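Local coordinates for protein transcriptional regulator, MarR family, putative (Bacillus cereus, PDB 3BJA) that probably binds DNA as a dimeric transcription factor of the MarR family, through a winged helix-turn-helix domain in each subunit, at residues A[24-29]-A[102-107]; A[37-42]-A[91-96]; A[48-53]-A[63-68]. All blocks are in the same frame, centred on the assembly; numbering follows the deposited sequence.

Contact 1: A[24-29]-A[102-107]; sequences KAIEQY and KQVDVQ
Between helices 2-25 and 33-44 of this MarR-family subunit, Tyr29 and its neighbours lean on helix 95-116, the helix that leads from the winged-helix domain back to the terminal helices. Tyr29 and Gln107 carry most of the contact. With CG beside the backbone N and opposite the carbonyl carbon (chi1 -58°), the tyrosine ring is laid against Val104. The CG2 methyl of Val104 sits over one face in a CH-pi contact, 3.8 Å from the centroid of the Tyr29 ring and only 19° off the ring normal, though offset toward the rim. Gln28 CG of the same segment lies over the opposite face, also toward the rim, and the ring is held between the two. The other branch of Val104 goes to a different partner: its CG1 meets Ile26 CG2 at 3.7 Å. On this inner side Phe36 of helix 33-44 and Ile31 touch both Ile26 and Val104.

The phenol end reaches the helix between Gln103 and Gln107. Tyr29 OH stands 2.8 Å from the backbone O of Gln103, while Gln103 CB lies against Tyr29 CE1 at 3.6 Å. The amide of Gln107 comes to the ring edge, its plane turned 59° from the ring. Its bent chain also brings CG to 3.4 Å from Ala25 O. The modelled 2.4 Å between Tyr29 OH and Gln107 NE2 is too short to trust and poorly angled, and the amide orientation is therefore doubtful. What remains secure is apolar: the Val104 methyls pack on the Tyr29 ring and Ile26, leaving the polar groups toward the more exposed outer side.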
loop_
_atom_site.group_PDB
_atom_site.type_symbol
_atom_site.label_atom_id
_atom_site.label_comp_id
_atom_site.label_asym_id
_atom_site.label_seq_id
_atom_site.Cartn_x
_atom_site.Cartn_y
_atom_site.Cartn_z
ATOM N N LYS A 24 -3.327 12.159 -7.853
ATOM C CA LYS A 24 -3.272 13.253 -8.826
ATOM C C LYS A 24 -4.708 13.656 -9.146
ATOM O O LYS A 24 -5.036 14.840 -9.108
ATOM C CB LYS A 24 -2.516 12.825 -10.100
ATOM C CG LYS A 24 -1.834 13.948 -10.899
ATOM C CD LYS A 24 -2.767 14.796 -11.753
ATOM C CE LYS A 24 -1.999 15.890 -12.497
ATOM N NZ LYS A 24 -1.450 16.923 -11.570
ATOM N N ALA A 25 -5.553 12.654 -9.406
ATOM C CA ALA A 25 -6.971 12.837 -9.750
ATOM C C ALA A 25 -7.838 13.503 -8.671
ATOM O O ALA A 25 -8.704 14.326 -9.015
ATOM C CB ALA A 25 -7.584 11.503 -10.150
ATOM N N ILE A 26 -7.623 13.151 -7.396
ATOM C CA ILE A 26 -8.398 13.732 -6.258
ATOM C C ILE A 26 -7.715 14.926 -5.543
ATOM O O ILE A 26 -8.251 15.447 -4.551
ATOM C CB ILE A 26 -8.834 12.629 -5.223
ATOM C CG1 ILE A 26 -7.655 12.091 -4.378
ATOM C CG2 ILE A 26 -9.556 11.506 -5.938
ATOM C CD1 ILE A 26 -8.061 11.072 -3.325
ATOM N N GLU A 27 -6.558 15.345 -6.079
ATOM C CA GLU A 27 -5.681 16.428 -5.555
ATOM C C GLU A 27 -6.418 17.705 -5.176
ATOM O O GLU A 27 -6.196 18.267 -4.098
ATOM C CB GLU A 27 -4.610 16.760 -6.621
ATOM C CG GLU A 27 -3.512 17.753 -6.249
ATOM C CD GLU A 27 -2.608 18.135 -7.432
ATOM O OE1 GLU A 27 -2.608 17.408 -8.459
ATOM O OE2 GLU A 27 -1.893 19.178 -7.329
ATOM N N GLN A 28 -7.279 18.149 -6.087
ATOM C CA GLN A 28 -8.096 19.363 -5.925
ATOM C C GLN A 28 -8.963 19.423 -4.660
ATOM O O GLN A 28 -9.256 20.512 -4.200
ATOM C CB GLN A 28 -8.983 19.586 -7.164
ATOM C CG GLN A 28 -10.051 18.492 -7.417
ATOM C CD GLN A 28 -10.893 18.776 -8.655
ATOM O OE1 GLN A 28 -10.525 18.387 -9.768
ATOM N NE2 GLN A 28 -12.050 19.431 -8.456
ATOM N N TYR A 29 -9.356 18.268 -4.115
ATOM C CA TYR A 29 -10.181 18.193 -2.893
ATOM C C TYR A 29 -9.388 18.171 -1.583
ATOM O O TYR A 29 -9.971 17.907 -0.527
ATOM C CB TYR A 29 -11.102 16.961 -2.950
ATOM C CG TYR A 29 -11.997 16.968 -4.151
ATOM C CD1 TYR A 29 -13.147 17.745 -4.160
ATOM C CD2 TYR A 29 -11.691 16.214 -5.294
ATOM C CE1 TYR A 29 -13.980 17.789 -5.272
ATOM C CE2 TYR A 29 -12.520 16.249 -6.417
ATOM C CZ TYR A 29 -13.672 17.043 -6.389
ATOM O OH TYR A 29 -14.524 17.119 -7.450
ATOM N N LYS A 102 -19.657 13.002 -2.576
ATOM C CA LYS A 102 -20.421 13.277 -3.797
ATOM C C LYS A 102 -19.540 13.923 -4.867
ATOM O O LYS A 102 -19.504 13.456 -6.021
ATOM C CB LYS A 102 -21.628 14.181 -3.494
ATOM N N GLN A 103 -18.817 14.971 -4.466
ATOM C CA GLN A 103 -17.930 15.699 -5.373
ATOM C C GLN A 103 -16.723 14.876 -5.861
ATOM O O GLN A 103 -16.355 14.985 -7.031
ATOM C CB GLN A 103 -17.487 17.033 -4.753
ATOM C CG GLN A 103 -18.631 18.055 -4.614
ATOM C CD GLN A 103 -18.307 19.275 -3.744
ATOM O OE1 GLN A 103 -17.256 19.364 -3.105
ATOM N NE2 GLN A 103 -19.239 20.214 -3.703
ATOM N N VAL A 104 -16.140 14.048 -4.990
ATOM C CA VAL A 104 -14.972 13.216 -5.355
ATOM C C VAL A 104 -15.341 12.003 -6.254
ATOM O O VAL A 104 -14.524 11.586 -7.084
ATOM C CB VAL A 104 -14.160 12.737 -4.108
ATOM C CG1 VAL A 104 -12.898 12.078 -4.539
ATOM C CG2 VAL A 104 -13.760 13.890 -3.250
ATOM N N ASP A 105 -16.553 11.450 -6.085
ATOM C CA ASP A 105 -17.059 10.316 -6.901
ATOM C C ASP A 105 -17.026 10.600 -8.405
ATOM O O ASP A 105 -16.849 9.677 -9.191
ATOM C CB ASP A 105 -18.497 9.910 -6.490
ATOM C CG ASP A 105 -18.571 9.121 -5.153
ATOM O OD1 ASP A 105 -17.570 8.544 -4.671
ATOM O OD2 ASP A 105 -19.684 9.061 -4.590
ATOM N N VAL A 106 -17.190 11.872 -8.783
ATOM C CA VAL A 106 -17.112 12.318 -10.178
ATOM C C VAL A 106 -15.678 12.146 -10.702
ATOM O O VAL A 106 -15.498 11.606 -11.795
ATOM C CB VAL A 106 -17.588 13.791 -10.351
ATOM C CG1 VAL A 106 -17.528 14.212 -11.817
ATOM C CG2 VAL A 106 -19.003 13.958 -9.824
ATOM N N GLN A 107 -14.673 12.580 -9.927
ATOM C CA GLN A 107 -13.249 12.408 -10.317
ATOM C C GLN A 107 -12.798 10.946 -10.265
ATOM O O GLN A 107 -11.967 10.550 -11.068
ATOM C CB GLN A 107 -12.270 13.278 -9.500
ATOM C CG GLN A 107 -11.947 14.663 -10.112
ATOM C CD GLN A 107 -13.096 15.662 -10.119
ATOM O OE1 GLN A 107 -13.137 16.552 -10.964
ATOM N NE2 GLN A 107 -14.025 15.525 -9.191
#

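Contact 2: A[37-42]-A[91-96]; sequences GVIQVL and VYLTKK
Leu42 of helix 33-44 and Leu93 at the end of strand 89-93 make the central apolar contact, with Leu42 CB 3.8 Å from Leu93 CG. Two further side-chain pairs flank it. Leu42 CD1 meets Val91 CG1 at 4.0 Å, the two side chains crossing nearly at right angles, and Leu93 CD2 comes to 4.1 Å from Ile39 CG1 one turn earlier on the helix. Each leucine gives one methyl to a side chain and the other to the backbone O of the same residue, Leu42 at Val91 and Leu93 at Ile39.

Packing against backbone is thus the second kind of interaction. Leu42 CD2 lies 3.8 Å from Val91 O, while Leu93 CD1 approaches the helix backbone at Ile39 O, 3.9 Å away. These are methyl contacts alone. The strand meets its polar needs elsewhere, Val91 through backbone bonding to Val48 and Tyr92 to Met78.

The axes of helix 37-42 and strand 91-93 cross at -93°, with a closest approach of 8.4 Å, putting Val91 and Leu93 against the helix and turning Tyr92 CB away. Val77 and Met71 add to the hydrophobic surroundings. A helix laid across the inner face of the small antiparallel sheet in this way is the core arrangement of a winged-helix domain.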
loop_
_atom_site.group_PDB
_atom_site.type_symbol
_atom_site.label_atom_id
_atom_site.label_comp_id
_atom_site.label_asym_id
_atom_site.label_seq_id
_atom_site.Cartn_x
_atom_site.Cartn_y
_atom_site.Cartn_z
ATOM N N GLY A 37 -10.252 6.782 1.096
ATOM C CA GLY A 37 -10.610 5.453 1.590
ATOM C C GLY A 37 -11.537 5.463 2.795
ATOM O O GLY A 37 -12.578 4.782 2.783
ATOM N N VAL A 38 -11.172 6.269 3.802
ATOM C CA VAL A 38 -11.972 6.460 5.035
ATOM C C VAL A 38 -13.358 6.973 4.722
ATOM O O VAL A 38 -14.336 6.486 5.290
ATOM C CB VAL A 38 -11.294 7.467 6.041
ATOM C CG1 VAL A 38 -12.258 7.894 7.188
ATOM C CG2 VAL A 38 -10.021 6.891 6.588
ATOM N N ILE A 39 -13.437 7.968 3.838
ATOM C CA ILE A 39 -14.737 8.547 3.396
ATOM C C ILE A 39 -15.627 7.478 2.717
ATOM O O ILE A 39 -16.817 7.395 3.011
ATOM C CB ILE A 39 -14.520 9.811 2.493
ATOM C CG1 ILE A 39 -14.013 10.975 3.359
ATOM C CG2 ILE A 39 -15.792 10.207 1.756
ATOM C CD1 ILE A 39 -13.546 12.176 2.570
ATOM N N GLN A 40 -15.030 6.670 1.845
ATOM C CA GLN A 40 -15.733 5.560 1.173
ATOM C C GLN A 40 -16.218 4.551 2.226
ATOM O O GLN A 40 -17.412 4.233 2.260
ATOM C CB GLN A 40 -14.853 4.870 0.098
ATOM C CG GLN A 40 -14.454 5.773 -1.093
ATOM C CD GLN A 40 -15.656 6.332 -1.875
ATOM O OE1 GLN A 40 -16.712 5.701 -1.951
ATOM N NE2 GLN A 40 -15.489 7.513 -2.467
ATOM N N VAL A 41 -15.312 4.103 3.108
ATOM C CA VAL A 41 -15.680 3.162 4.187
ATOM C C VAL A 41 -16.819 3.714 5.060
ATOM O O VAL A 41 -17.822 3.023 5.256
ATOM C CB VAL A 41 -14.480 2.788 5.083
ATOM C CG1 VAL A 41 -14.947 2.090 6.394
ATOM C CG2 VAL A 41 -13.470 1.937 4.298
ATOM N N LEU A 42 -16.675 4.957 5.534
ATOM C CA LEU A 42 -17.692 5.594 6.408
ATOM C C LEU A 42 -19.021 5.961 5.745
ATOM O O LEU A 42 -19.990 6.239 6.459
ATOM C CB LEU A 42 -17.120 6.835 7.120
ATOM C CG LEU A 42 -16.047 6.658 8.201
ATOM C CD1 LEU A 42 -15.613 8.038 8.663
ATOM C CD2 LEU A 42 -16.520 5.820 9.395
ATOM N N VAL A 91 -17.054 6.690 15.133
ATOM C CA VAL A 91 -16.683 7.649 14.072
ATOM C C VAL A 91 -17.740 7.664 12.953
ATOM O O VAL A 91 -18.329 6.633 12.623
ATOM C CB VAL A 91 -15.316 7.291 13.431
ATOM C CG1 VAL A 91 -14.800 8.452 12.584
ATOM C CG2 VAL A 91 -14.286 6.946 14.494
ATOM N N TYR A 92 -17.962 8.832 12.359
ATOM C CA TYR A 92 -18.949 8.986 11.281
ATOM C C TYR A 92 -18.710 10.238 10.448
ATOM O O TYR A 92 -18.023 11.164 10.895
ATOM C CB TYR A 92 -20.391 8.963 11.842
ATOM C CG TYR A 92 -20.729 10.022 12.870
ATOM C CD1 TYR A 92 -20.307 9.893 14.204
ATOM C CD2 TYR A 92 -21.520 11.135 12.536
ATOM C CE1 TYR A 92 -20.625 10.871 15.179
ATOM C CE2 TYR A 92 -21.856 12.117 13.506
ATOM C CZ TYR A 92 -21.403 11.977 14.824
ATOM O OH TYR A 92 -21.719 12.922 15.786
ATOM N N LEU A 93 -19.261 10.236 9.229
ATOM C CA LEU A 93 -19.172 11.393 8.330
ATOM C C LEU A 93 -20.061 12.533 8.799
ATOM O O LEU A 93 -21.159 12.302 9.298
ATOM C CB LEU A 93 -19.582 11.040 6.889
ATOM C CG LEU A 93 -18.628 10.202 6.042
ATOM C CD1 LEU A 93 -19.249 9.973 4.673
ATOM C CD2 LEU A 93 -17.267 10.871 5.898
ATOM N N THR A 94 -19.564 13.756 8.623
ATOM C CA THR A 94 -20.319 14.975 8.882
ATOM C C THR A 94 -21.032 15.306 7.560
ATOM O O THR A 94 -20.812 14.621 6.537
ATOM C CB THR A 94 -19.398 16.158 9.244
ATOM O OG1 THR A 94 -18.543 16.460 8.129
ATOM C CG2 THR A 94 -18.549 15.841 10.483
ATOM N N LYS A 95 -21.859 16.362 7.580
ATOM C CA LYS A 95 -22.565 16.824 6.375
ATOM C C LYS A 95 -21.550 17.191 5.270
ATOM O O LYS A 95 -21.711 16.761 4.117
ATOM C CB LYS A 95 -23.504 17.987 6.697
ATOM C CG LYS A 95 -24.470 18.343 5.563
ATOM C CD LYS A 95 -25.565 19.305 6.060
ATOM C CE LYS A 95 -26.471 19.787 4.939
ATOM N NZ LYS A 95 -27.465 20.809 5.425
ATOM N N LYS A 96 -20.494 17.928 5.653
ATOM C CA LYS A 96 -19.381 18.305 4.754
ATOM C C LYS A 96 -18.694 17.080 4.126
ATOM O O LYS A 96 -18.385 17.083 2.938
ATOM C CB LYS A 96 -18.330 19.141 5.514
ATOM C CG LYS A 96 -17.117 19.584 4.668
ATOM C CD LYS A 96 -16.025 20.270 5.461
ATOM C CE LYS A 96 -14.864 20.599 4.533
ATOM N NZ LYS A 96 -13.731 21.297 5.175
#

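Contact 3: A[48-53]-A[63-68]; sequences VSMSKL and NMTTMI
Two short helical starts face each other here with their backbones well separated, the nearest CA atoms being those of Met50 and Thr65 at 8.5 Å. Residues 48-49 form a brief edge strand, and the chain passes straight from it into helix 50-56. Ser49 is the N-cap of that helix: its OG accepts from Lys52 N at 2.9 Å, with an N-H...O angle of 166°. Across from it, helix 64-73 begins after Asn63.

The gap between the backbones is filled by side chains, chiefly Met50 and Met64, both present as selenomethionine. Met50 sets out past the other segment rather than at it, but bends at chi2 and chi3 (-75° and -83°) and brings its far end across. Its SE lies 4.0 Å from Met64 CE, the two chains sliding past each other in opposite directions. Its CE goes on to Thr65, reaching OG1 at 3.3 Å where the side chains cross at about a right angle.

Helices 50-56 and 64-73 are the two helices of the helix-turn-helix, and in MarR proteins the second of them is the recognition helix, which probably enters the DNA major groove in this protein as well.

Deeper between the helices, Met64 folds back at chi2 and chi3 and presents its CE to Leu53, 3.5 Å from CD2 and close to CG too. The same CD2 of Leu53 rests 4.2 Å from Ile68 CG1, one turn further along. Val41 of helix 33-44 also touches Leu53, while Val91 and Thr89 of the neighbouring strand support Met50.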
loop_
_atom_site.group_PDB
_atom_site.type_symbol
_atom_site.label_atom_id
_atom_site.label_comp_id
_atom_site.label_asym_id
_atom_site.label_seq_id
_atom_site.Cartn_x
_atom_site.Cartn_y
_atom_site.Cartn_z
ATOM N N VAL A 48 -19.602 3.678 12.808
ATOM C CA VAL A 48 -18.840 2.485 13.251
ATOM C C VAL A 48 -17.815 2.865 14.334
ATOM O O VAL A 48 -17.633 4.049 14.654
ATOM C CB VAL A 48 -18.139 1.745 12.072
ATOM C CG1 VAL A 48 -19.183 1.138 11.118
ATOM C CG2 VAL A 48 -17.168 2.661 11.328
ATOM N N SER A 49 -17.189 1.846 14.918
ATOM C CA SER A 49 -16.147 2.045 15.917
ATOM C C SER A 49 -14.811 2.286 15.219
ATOM O O SER A 49 -14.634 1.941 14.041
ATOM C CB SER A 49 -16.023 0.822 16.843
ATOM O OG SER A 49 -15.503 -0.316 16.159
HETATM N N MSE A 50 -13.876 2.874 15.963
HETATM C CA MSE A 50 -12.501 3.058 15.495
HETATM C C MSE A 50 -11.874 1.736 15.067
HETATM O O MSE A 50 -11.187 1.691 14.045
HETATM C CB MSE A 50 -11.617 3.729 16.568
HETATM C CG MSE A 50 -11.573 5.229 16.424
HETATM SE SE MSE A 50 -10.415 5.626 14.918
HETATM C CE MSE A 50 -8.726 5.511 15.906
ATOM N N SER A 51 -12.129 0.678 15.846
ATOM C CA SER A 51 -11.636 -0.666 15.543
ATOM C C SER A 51 -12.267 -1.164 14.247
ATOM O O SER A 51 -11.537 -1.556 13.347
ATOM C CB SER A 51 -11.888 -1.639 16.707
ATOM O OG SER A 51 -11.208 -1.218 17.877
ATOM N N LYS A 52 -13.603 -1.097 14.140
ATOM C CA LYS A 52 -14.312 -1.467 12.880
ATOM C C LYS A 52 -13.775 -0.751 11.649
ATOM O O LYS A 52 -13.664 -1.367 10.595
ATOM C CB LYS A 52 -15.852 -1.281 12.939
ATOM C CG LYS A 52 -16.650 -2.581 13.028
ATOM C CD LYS A 52 -16.620 -3.322 11.673
ATOM C CE LYS A 52 -17.308 -4.673 11.745
ATOM N NZ LYS A 52 -17.144 -5.433 10.473
ATOM N N LEU A 53 -13.458 0.537 11.799
ATOM C CA LEU A 53 -12.874 1.338 10.721
ATOM C C LEU A 53 -11.492 0.801 10.376
ATOM O O LEU A 53 -11.208 0.596 9.212
ATOM C CB LEU A 53 -12.822 2.836 11.083
ATOM C CG LEU A 53 -12.190 3.815 10.086
ATOM C CD1 LEU A 53 -12.910 3.751 8.738
ATOM C CD2 LEU A 53 -12.192 5.216 10.656
ATOM N N ASN A 63 -0.641 5.626 11.499
ATOM C CA ASN A 63 -1.050 6.811 12.284
ATOM C C ASN A 63 -2.572 7.141 12.220
ATOM O O ASN A 63 -2.951 8.317 12.147
ATOM C CB ASN A 63 -0.171 8.050 11.918
ATOM C CG ASN A 63 -0.308 8.527 10.437
ATOM O OD1 ASN A 63 0.186 9.607 10.107
ATOM N ND2 ASN A 63 -0.958 7.740 9.566
HETATM N N MSE A 64 -3.418 6.101 12.276
HETATM C CA MSE A 64 -4.899 6.231 12.203
HETATM C C MSE A 64 -5.525 7.280 13.100
HETATM O O MSE A 64 -6.310 8.106 12.627
HETATM C CB MSE A 64 -5.617 4.895 12.483
HETATM C CG MSE A 64 -5.896 4.078 11.251
HETATM SE SE MSE A 64 -7.310 4.822 10.146
HETATM C CE MSE A 64 -8.816 4.716 11.369
ATOM N N THR A 65 -5.186 7.224 14.384
ATOM C CA THR A 65 -5.726 8.156 15.374
ATOM C C THR A 65 -5.343 9.615 15.073
ATOM O O THR A 65 -6.175 10.524 15.228
ATOM C CB THR A 65 -5.317 7.739 16.807
ATOM O OG1 THR A 65 -5.758 6.395 17.035
ATOM C CG2 THR A 65 -5.945 8.658 17.857
ATOM N N THR A 66 -4.100 9.821 14.630
ATOM C CA THR A 66 -3.604 11.151 14.258
ATOM C C THR A 66 -4.291 11.610 12.970
ATOM O O THR A 66 -4.772 12.744 12.867
ATOM C CB THR A 66 -2.065 11.158 14.026
ATOM O OG1 THR A 66 -1.404 10.433 15.076
ATOM C CG2 THR A 66 -1.529 12.602 13.972
HETATM N N MSE A 67 -4.336 10.694 12.010
HETATM C CA MSE A 67 -4.934 10.915 10.690
HETATM C C MSE A 67 -6.453 11.227 10.758
HETATM O O MSE A 67 -6.939 12.054 9.985
HETATM C CB MSE A 67 -4.573 9.711 9.781
HETATM C CG MSE A 67 -4.824 9.889 8.315
HETATM SE SE MSE A 67 -6.605 9.385 7.896
HETATM C CE MSE A 67 -6.429 7.456 7.962
ATOM N N ILE A 68 -7.178 10.576 11.675
ATOM C CA ILE A 68 -8.619 10.855 11.914
ATOM C C ILE A 68 -8.818 12.209 12.592
ATOM O O ILE A 68 -9.757 12.919 12.266
ATOM C CB ILE A 68 -9.354 9.689 12.686
ATOM C CG1 ILE A 68 -9.927 8.661 11.685
ATOM C CG2 ILE A 68 -10.541 10.181 13.500
ATOM C CD1 ILE A 68 -8.898 8.019 10.800
#

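In the fold
Contacts 2 and 3 lie in one winged-helix core, their centres about 11 Å apart, and share a boundary: strands 89-93 and 48-49 are neighbours in the sheet, and Leu42 of contact 2 packs on Val48 of contact 3. Both are buried and mainly apolar, but contact 2 sets a helix on the sheet with branched side chains, whereas contact 3 spans two helices with long, bent methionine side chains (selenomethionine in the model) and ends at an exposed threonine. Contact 1, only partly buried, lies about 22 Å from contact 3 between centres and mixes methyl packing with amides and a phenol. It shares helix 95-116 with contact 2, and Asp105 OD1 with Gln40 NE2 probably links them by a hydrogen bond.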